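Local atomic coordinates of conserved exported protein (Bacteroides fragilis, PDB entry 3CLW), a protein that probably hydrolyses O-glycosidic bonds, as a secreted member of the glycoside hydrolase family 30 group whose true substrate has not been established. Residues E18-S23 with K307-E312; R162-S167 with E212-A217; I227-V232 with K268-C273. All coordinates share one frame; numbering follows the deposited sequence.

Interaction 1 (E18-S23 with K307-E312); sequences EIDNFS and KFWASE
Asp20 divides its carboxylate between two partners on 307-312, the ammonium of Lys307 and the indole N-H of Trp309. OD1 takes Lys307 NZ at 2.7 Å on its syn lone pair. OD2 receives the proton of Trp309 NE1 through its anti lone pair; the 2.5 Å between NE1 and OD2 is shorter than usual and so doubtful in detail. The N-H...O angle is 156° and OD2 lies almost in the indole plane, so the carboxylate reaches the ring at its edge, its own plane turned 62° from that of the ring. With both oxygens bonded, rotation of the carboxylate should be restricted. Glu18 adds a second acid to the same ammonium: NZ of Lys307 stands 3.1 Å from Glu18 OE1, meeting it on the anti side and somewhat out of the carboxylate plane. One lysine thus joins two acidic side chains in a salt-bridge network, probably favouring the charged form of all three. An extended chain carries NZ across from the strand to the acids.

Farther along, Asn21 ND2 comes to 3.3 Å from Trp309 CH2 at the benzo end of the indole, the amide standing almost perpendicular to the ring plane (87°). Its OD1 is hydrogen-bonded to Gln355, a bond that would help set which way the amide is turned. Trp309 also packs edge-to-face with Tyr180 and Phe271, and Asp20 is joined to Ser352 through the backbone. Strand 353-356 separates the two backbones, pairing with both 6-25 and 307-310, and Asn21 and Trp309 meet over its inward face at Ala353. In the parallel (beta/alpha)8 barrel expected of the TIM-barrel clan, the salt bridges lie at the N-terminal end of the strands and Trp309 in the interior.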
# COMPACT_ATOMS: atom_id res chain seq x y z
N GLU A 18 0.79 0.58 -16.56
CA GLU A 18 1.29 1.86 -16.12
C GLU A 18 1.43 1.84 -14.58
O GLU A 18 0.56 1.31 -13.89
CB GLU A 18 0.31 2.94 -16.54
CG GLU A 18 0.68 4.37 -16.18
CD GLU A 18 -0.44 5.36 -16.54
OE1 GLU A 18 -1.63 5.09 -16.19
OE2 GLU A 18 -0.14 6.39 -17.17
N ILE A 19 2.53 2.40 -14.06
CA ILE A 19 2.72 2.53 -12.60
C ILE A 19 2.02 3.78 -12.07
O ILE A 19 2.21 4.88 -12.60
CB ILE A 19 4.21 2.59 -12.18
CG1 ILE A 19 5.02 1.42 -12.76
CG2 ILE A 19 4.35 2.65 -10.65
CD1 ILE A 19 4.66 0.05 -12.15
N ASP A 20 1.19 3.60 -11.05
CA ASP A 20 0.54 4.72 -10.36
C ASP A 20 1.43 5.23 -9.21
O ASP A 20 1.79 6.39 -9.19
CB ASP A 20 -0.83 4.31 -9.82
CG ASP A 20 -1.85 3.99 -10.93
OD1 ASP A 20 -1.71 4.56 -12.03
OD2 ASP A 20 -2.77 3.19 -10.70
N ASN A 21 1.77 4.37 -8.25
CA ASN A 21 2.52 4.82 -7.05
C ASN A 21 3.04 3.66 -6.23
O ASN A 21 2.71 2.51 -6.49
CB ASN A 21 1.64 5.68 -6.13
CG ASN A 21 0.38 4.92 -5.61
OD1 ASN A 21 0.47 4.09 -4.70
ND2 ASN A 21 -0.78 5.24 -6.19
N PHE A 22 3.84 4.01 -5.23
CA PHE A 22 4.11 3.16 -4.09
C PHE A 22 3.70 4.02 -2.91
O PHE A 22 3.87 5.24 -2.91
CB PHE A 22 5.60 2.80 -4.05
CG PHE A 22 6.01 1.83 -5.15
CD1 PHE A 22 6.03 0.45 -4.91
CD2 PHE A 22 6.32 2.30 -6.42
CE1 PHE A 22 6.37 -0.44 -5.93
CE2 PHE A 22 6.66 1.43 -7.43
CZ PHE A 22 6.68 0.05 -7.19
N SER A 23 3.14 3.38 -1.90
CA SER A 23 2.45 4.11 -0.89
C SER A 23 2.66 3.49 0.48
O SER A 23 3.24 2.42 0.60
CB SER A 23 0.97 4.16 -1.24
OG SER A 23 0.31 5.10 -0.42
N LYS A 307 -7.38 -1.64 -13.76
CA LYS A 307 -6.14 -1.79 -12.99
C LYS A 307 -6.30 -2.68 -11.73
O LYS A 307 -7.40 -2.92 -11.23
CB LYS A 307 -5.58 -0.42 -12.61
CG LYS A 307 -4.97 0.37 -13.77
CD LYS A 307 -4.63 1.74 -13.33
CE LYS A 307 -3.83 2.46 -14.39
NZ LYS A 307 -3.41 3.82 -13.95
N PHE A 308 -5.16 -3.15 -11.23
CA PHE A 308 -5.09 -3.71 -9.90
C PHE A 308 -4.14 -2.89 -8.99
O PHE A 308 -3.11 -2.42 -9.45
CB PHE A 308 -4.64 -5.19 -9.95
CG PHE A 308 -4.58 -5.82 -8.59
CD1 PHE A 308 -5.75 -6.12 -7.91
CD2 PHE A 308 -3.36 -6.06 -7.99
CE1 PHE A 308 -5.70 -6.68 -6.65
CE2 PHE A 308 -3.29 -6.61 -6.73
CZ PHE A 308 -4.46 -6.92 -6.05
N TRP A 309 -4.51 -2.72 -7.72
CA TRP A 309 -3.66 -2.12 -6.67
C TRP A 309 -3.57 -3.08 -5.49
O TRP A 309 -4.60 -3.56 -4.95
CB TRP A 309 -4.24 -0.79 -6.16
CG TRP A 309 -3.92 0.46 -6.96
CD1 TRP A 309 -3.50 0.52 -8.28
CD2 TRP A 309 -4.04 1.82 -6.51
NE1 TRP A 309 -3.33 1.84 -8.65
CE2 TRP A 309 -3.65 2.65 -7.59
CE3 TRP A 309 -4.41 2.42 -5.28
CZ2 TRP A 309 -3.65 4.04 -7.49
CZ3 TRP A 309 -4.42 3.82 -5.20
CH2 TRP A 309 -4.03 4.60 -6.29
N ALA A 310 -2.34 -3.40 -5.10
CA ALA A 310 -2.11 -4.08 -3.82
C ALA A 310 -2.08 -2.93 -2.79
O ALA A 310 -1.22 -2.05 -2.83
CB ALA A 310 -0.81 -4.92 -3.87
N SER A 311 -3.09 -2.88 -1.92
CA SER A 311 -3.34 -1.63 -1.21
C SER A 311 -3.09 -1.67 0.30
O SER A 311 -3.34 -0.68 1.00
CB SER A 311 -4.75 -1.13 -1.48
OG SER A 311 -5.69 -2.15 -1.11
N GLU A 312 -2.63 -2.80 0.81
CA GLU A 312 -2.23 -2.91 2.22
C GLU A 312 -1.47 -4.17 2.47
O GLU A 312 -1.88 -5.23 2.04
CB GLU A 312 -3.42 -2.85 3.17
CG GLU A 312 -3.02 -2.52 4.62
CD GLU A 312 -4.12 -2.76 5.63
OE1 GLU A 312 -5.20 -2.14 5.55
OE2 GLU A 312 -3.90 -3.59 6.53

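Interaction 2 (R162-S167 with E212-A217); sequences RFLVKS and EELDKA
Leu214 of helix 204-221 leans against Leu164 and Val165 of helix 157-173, a pairing of neighbouring helices on the outside of the TIM barrel expected for family 30 glycoside hydrolases. The short axes run in broadly the same direction, 41° apart, and approach to 9.2 Å, close enough for small and branched side chains to interlock without polar bonds between the segments.

From CB, the Leu214 chain leaves its helix roughly along the contact rather than straight at its neighbour. On the side facing strand 226-232 CB lies against Ile227. CG sits anti to the carbonyl carbon (chi1 -86°), and from there the two methyls part. CD2 is the branch that crosses to 162-167: it lies 4.0 Å from Val165 CG2 and 4.1 Å from Leu164 CB, in the angle between these two residues. Leu164 CD1 comes up to the same methyl at 4.2 Å, so three carbons gather round CD2.

One turn on, the side chain of Ala217 is a single methyl, and its small size permits the backbones to draw together: CA of Arg162 and CA of Ala217 are 5.8 Å apart. Val165 packs against this methyl and forks across the helix. Its CG1, placed anti to the backbone N (chi1 164°), lies against the carbonyl of Ala217, while CG2 serves both Ala217 and Leu214. Beyond the pair, Val165 also touches Ile218 and Ala221, continuing the apolar seam farther along helix 204-221.

At the outer margin Arg162 touches the edge of Ala217 with its backbone N and CG, and its guanidinium is turned to Asp158 in a salt bridge. The CG of Arg162 rests 4.4 Å from Ala217 CB, while the tightest touch of all joins Val165 CG2 to that same CB, at 3.7 Å.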
# COMPACT_ATOMS: atom_id res chain seq x y z
N ARG A 162 -21.26 12.12 1.53
CA ARG A 162 -21.11 13.55 1.58
C ARG A 162 -19.99 14.01 2.55
O ARG A 162 -19.28 14.96 2.26
CB ARG A 162 -22.43 14.24 1.90
CG ARG A 162 -23.40 14.30 0.68
CD ARG A 162 -24.48 15.35 0.92
NE ARG A 162 -25.28 15.02 2.09
CZ ARG A 162 -26.43 14.32 2.06
NH1 ARG A 162 -26.92 13.85 0.90
NH2 ARG A 162 -27.09 14.08 3.20
N PHE A 163 -19.88 13.33 3.68
CA PHE A 163 -18.84 13.55 4.67
C PHE A 163 -17.45 13.33 4.06
O PHE A 163 -16.60 14.20 4.17
CB PHE A 163 -19.04 12.65 5.89
CG PHE A 163 -17.80 12.53 6.75
CD1 PHE A 163 -17.39 13.59 7.55
CD2 PHE A 163 -17.05 11.35 6.75
CE1 PHE A 163 -16.23 13.50 8.36
CE2 PHE A 163 -15.90 11.23 7.58
CZ PHE A 163 -15.49 12.34 8.37
N LEU A 164 -17.26 12.17 3.42
CA LEU A 164 -16.02 11.83 2.72
C LEU A 164 -15.65 12.81 1.59
O LEU A 164 -14.50 13.19 1.46
CB LEU A 164 -16.07 10.42 2.15
CG LEU A 164 -16.16 9.27 3.15
CD1 LEU A 164 -16.39 7.97 2.40
CD2 LEU A 164 -14.83 9.20 3.91
N VAL A 165 -16.64 13.24 0.81
CA VAL A 165 -16.42 14.19 -0.26
C VAL A 165 -16.10 15.59 0.26
O VAL A 165 -15.20 16.22 -0.25
CB VAL A 165 -17.59 14.24 -1.29
CG1 VAL A 165 -17.51 15.49 -2.16
CG2 VAL A 165 -17.57 13.00 -2.15
N LYS A 166 -16.85 16.06 1.25
CA LYS A 166 -16.56 17.37 1.86
C LYS A 166 -15.14 17.45 2.48
O LYS A 166 -14.50 18.49 2.41
CB LYS A 166 -17.61 17.77 2.91
CG LYS A 166 -17.14 18.92 3.85
CD LYS A 166 -18.25 19.88 4.14
CE LYS A 166 -17.75 21.05 4.99
NZ LYS A 166 -18.89 21.91 5.38
N SER A 167 -14.70 16.36 3.11
CA SER A 167 -13.35 16.26 3.70
C SER A 167 -12.27 16.35 2.61
O SER A 167 -11.30 17.12 2.75
CB SER A 167 -13.18 14.96 4.49
OG SER A 167 -14.05 14.89 5.60
N GLU A 212 -22.22 4.17 -5.44
CA GLU A 212 -23.28 4.93 -6.05
C GLU A 212 -23.40 6.31 -5.39
O GLU A 212 -23.43 7.33 -6.08
CB GLU A 212 -24.59 4.13 -5.94
CG GLU A 212 -25.85 4.83 -6.39
CD GLU A 212 -27.05 3.84 -6.40
OE1 GLU A 212 -27.36 3.19 -5.35
OE2 GLU A 212 -27.66 3.69 -7.48
N GLU A 213 -23.45 6.33 -4.06
CA GLU A 213 -23.59 7.61 -3.35
C GLU A 213 -22.34 8.52 -3.46
O GLU A 213 -22.46 9.75 -3.62
CB GLU A 213 -23.97 7.37 -1.88
CG GLU A 213 -25.32 6.69 -1.69
CD GLU A 213 -26.51 7.43 -2.33
OE1 GLU A 213 -26.51 8.68 -2.43
OE2 GLU A 213 -27.48 6.75 -2.71
N LEU A 214 -21.16 7.92 -3.37
CA LEU A 214 -19.91 8.69 -3.56
C LEU A 214 -19.86 9.27 -4.97
O LEU A 214 -19.54 10.43 -5.15
CB LEU A 214 -18.67 7.83 -3.32
CG LEU A 214 -18.24 7.77 -1.86
CD1 LEU A 214 -17.36 6.55 -1.68
CD2 LEU A 214 -17.51 9.09 -1.46
N ASP A 215 -20.21 8.46 -5.96
CA ASP A 215 -20.27 8.92 -7.35
C ASP A 215 -21.11 10.18 -7.47
O ASP A 215 -20.67 11.16 -8.03
CB ASP A 215 -20.80 7.81 -8.24
CG ASP A 215 -20.85 8.22 -9.70
OD1 ASP A 215 -19.77 8.27 -10.35
OD2 ASP A 215 -21.97 8.47 -10.20
N LYS A 216 -22.31 10.15 -6.92
CA LYS A 216 -23.22 11.29 -6.95
C LYS A 216 -22.65 12.51 -6.20
O LYS A 216 -22.69 13.64 -6.69
CB LYS A 216 -24.55 10.85 -6.34
CG LYS A 216 -25.64 11.90 -6.26
CD LYS A 216 -26.83 11.28 -5.51
CE LYS A 216 -28.08 12.15 -5.52
NZ LYS A 216 -29.33 11.26 -5.49
N ALA A 217 -22.13 12.27 -5.00
CA ALA A 217 -21.54 13.34 -4.18
C ALA A 217 -20.31 14.00 -4.86
O ALA A 217 -20.15 15.23 -4.82
CB ALA A 217 -21.19 12.75 -2.80

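Interaction 3 (I227-V232 with K268-C273); sequences ILIPEV and KNLFNC
Two backbone hydrogen bonds join Ile227 to 268-273. Its N donates to Asn269 O at 2.9 Å, within the carbonyl plane, and its O accepts from Phe271 N, likewise at 2.9 Å but with the donor tilted 30° from that plane. Both flank Leu270, giving a parallel bridge with Ile227, whose CA is 4.7 Å from that of Leu270. The Ile227 side chain lies beside Asn269 O, CG1 nearest.

This is the start of the pairing between adjacent barrel strands 226-232 and 270-276, linked by a beta-alpha-beta crossover through helix 251-256. At Asn272, the centre of an inverse gamma turn, the regular pairing is interrupted; it resumes at Ile229 with Ala275. A water bridges the opening, accepting from Ile229 N at 3.2 Å and lying near the carbonyl oxygens of Phe271 and Cys273.

Apolar contacts fall on two faces. Leu228 and Phe271 lie side by side and point the same way, both with CG anti to the backbone N; Leu228 CD1 reaches Phe271 CD2 at 3.8 Å and also touches Cys273 SG. Cys273 CB meets one face of the Phe271 ring, offset toward the rim. On the other face of the sheet, Leu270 CD1 comes to 4.5 Å from Ile229 CG1.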
# COMPACT_ATOMS: atom_id res chain seq x y z
N ILE A 227 -13.14 6.89 -6.79
CA ILE A 227 -13.57 5.97 -5.74
C ILE A 227 -12.87 4.64 -5.90
O ILE A 227 -12.94 4.03 -6.97
CB ILE A 227 -15.09 5.71 -5.81
CG1 ILE A 227 -15.89 7.02 -5.81
CG2 ILE A 227 -15.53 4.75 -4.70
CD1 ILE A 227 -17.30 6.85 -6.45
N LEU A 228 -12.22 4.18 -4.83
CA LEU A 228 -11.47 2.92 -4.83
C LEU A 228 -12.07 1.90 -3.88
O LEU A 228 -12.27 2.19 -2.70
CB LEU A 228 -9.98 3.16 -4.47
CG LEU A 228 -9.12 1.88 -4.43
CD1 LEU A 228 -9.03 1.19 -5.81
CD2 LEU A 228 -7.72 2.09 -3.84
N ILE A 229 -12.33 0.70 -4.42
CA ILE A 229 -12.85 -0.42 -3.64
C ILE A 229 -12.15 -1.68 -4.14
O ILE A 229 -11.52 -1.64 -5.17
CB ILE A 229 -14.43 -0.53 -3.81
CG1 ILE A 229 -14.80 -0.72 -5.29
CG2 ILE A 229 -15.11 0.73 -3.25
CD1 ILE A 229 -16.09 -1.44 -5.53
N PRO A 230 -12.32 -2.83 -3.47
CA PRO A 230 -12.99 -3.06 -2.18
C PRO A 230 -12.10 -3.17 -0.95
O PRO A 230 -12.62 -3.29 0.16
CB PRO A 230 -13.71 -4.38 -2.42
CG PRO A 230 -12.76 -5.12 -3.34
CD PRO A 230 -12.01 -4.10 -4.15
N GLU A 231 -10.77 -3.18 -1.13
CA GLU A 231 -9.85 -3.30 0.02
C GLU A 231 -10.10 -4.58 0.82
O GLU A 231 -10.02 -4.59 2.07
CB GLU A 231 -9.94 -2.09 0.97
CG GLU A 231 -9.81 -0.75 0.29
CD GLU A 231 -8.37 -0.22 0.25
OE1 GLU A 231 -8.20 0.99 -0.03
OE2 GLU A 231 -7.41 -1.01 0.48
N VAL A 232 -10.40 -5.67 0.10
CA VAL A 232 -10.56 -6.97 0.77
C VAL A 232 -9.27 -7.44 1.49
O VAL A 232 -8.16 -7.30 0.97
CB VAL A 232 -11.14 -8.10 -0.18
CG1 VAL A 232 -12.69 -7.91 -0.39
CG2 VAL A 232 -10.40 -8.20 -1.49
N LYS A 268 -19.27 6.96 -13.28
CA LYS A 268 -18.34 7.96 -13.83
C LYS A 268 -17.12 8.21 -12.91
O LYS A 268 -16.00 8.37 -13.38
CB LYS A 268 -19.13 9.26 -14.01
CG LYS A 268 -18.41 10.46 -14.60
CD LYS A 268 -19.17 11.76 -14.27
CE LYS A 268 -18.43 13.02 -14.84
NZ LYS A 268 -18.79 14.37 -14.17
N ASN A 269 -17.35 8.25 -11.60
CA ASN A 269 -16.29 8.68 -10.67
C ASN A 269 -15.58 7.52 -10.00
O ASN A 269 -14.79 7.73 -9.07
CB ASN A 269 -16.83 9.68 -9.65
CG ASN A 269 -17.32 10.94 -10.30
OD1 ASN A 269 -16.59 11.56 -11.06
ND2 ASN A 269 -18.56 11.33 -10.00
N LEU A 270 -15.86 6.31 -10.48
CA LEU A 270 -15.14 5.12 -10.04
C LEU A 270 -13.72 5.19 -10.56
O LEU A 270 -13.51 5.46 -11.74
CB LEU A 270 -15.79 3.85 -10.58
CG LEU A 270 -15.17 2.51 -10.11
CD1 LEU A 270 -15.62 2.09 -8.70
CD2 LEU A 270 -15.45 1.38 -11.15
N PHE A 271 -12.76 4.93 -9.68
CA PHE A 271 -11.42 4.63 -10.12
C PHE A 271 -11.43 3.21 -10.68
O PHE A 271 -11.77 2.26 -9.96
CB PHE A 271 -10.44 4.74 -8.96
CG PHE A 271 -9.02 4.45 -9.33
CD1 PHE A 271 -8.51 4.82 -10.60
CD2 PHE A 271 -8.15 3.85 -8.41
CE1 PHE A 271 -7.18 4.57 -10.93
CE2 PHE A 271 -6.81 3.59 -8.75
CZ PHE A 271 -6.35 3.93 -10.02
N ASN A 272 -11.06 3.07 -11.96
CA ASN A 272 -11.18 1.81 -12.65
C ASN A 272 -10.02 0.88 -12.30
O ASN A 272 -9.05 0.73 -13.06
CB ASN A 272 -11.30 2.03 -14.19
CG ASN A 272 -11.47 0.72 -14.98
OD1 ASN A 272 -12.07 -0.24 -14.50
ND2 ASN A 272 -10.92 0.70 -16.18
N CYS A 273 -10.17 0.24 -11.16
CA CYS A 273 -9.09 -0.43 -10.44
C CYS A 273 -9.72 -1.20 -9.29
O CYS A 273 -10.65 -0.71 -8.63
CB CYS A 273 -8.09 0.60 -9.88
SG CYS A 273 -6.68 -0.07 -9.00
O HOH W 1 -12.24 0.81 -7.58

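Overall arrangement
Interactions 1 and 3 meet at the inner side of the barrel wall, where strands 270-276 and 307-310 are neighbours: Lys307 N probably bonds to Asn272 O, Ser311 OG bonds to Glu231 OE2, and Trp309 packs on Cys273. Interaction 2 lies farther out, its centre about 23 Å from that of interaction 1 and with no direct touch. Interaction 3 connects the two, since Asp215 of helix 204-221 bonds to Asn269 N. Chemistry follows place: charge and indole N-H predominate in the partly buried interaction 1, backbone bonds and apolar side chains in the buried interaction 3, and apolar packing in interaction 2, buried between helices and barrel though far from the chain's centre, with only Arg162 exposed among its touching residues.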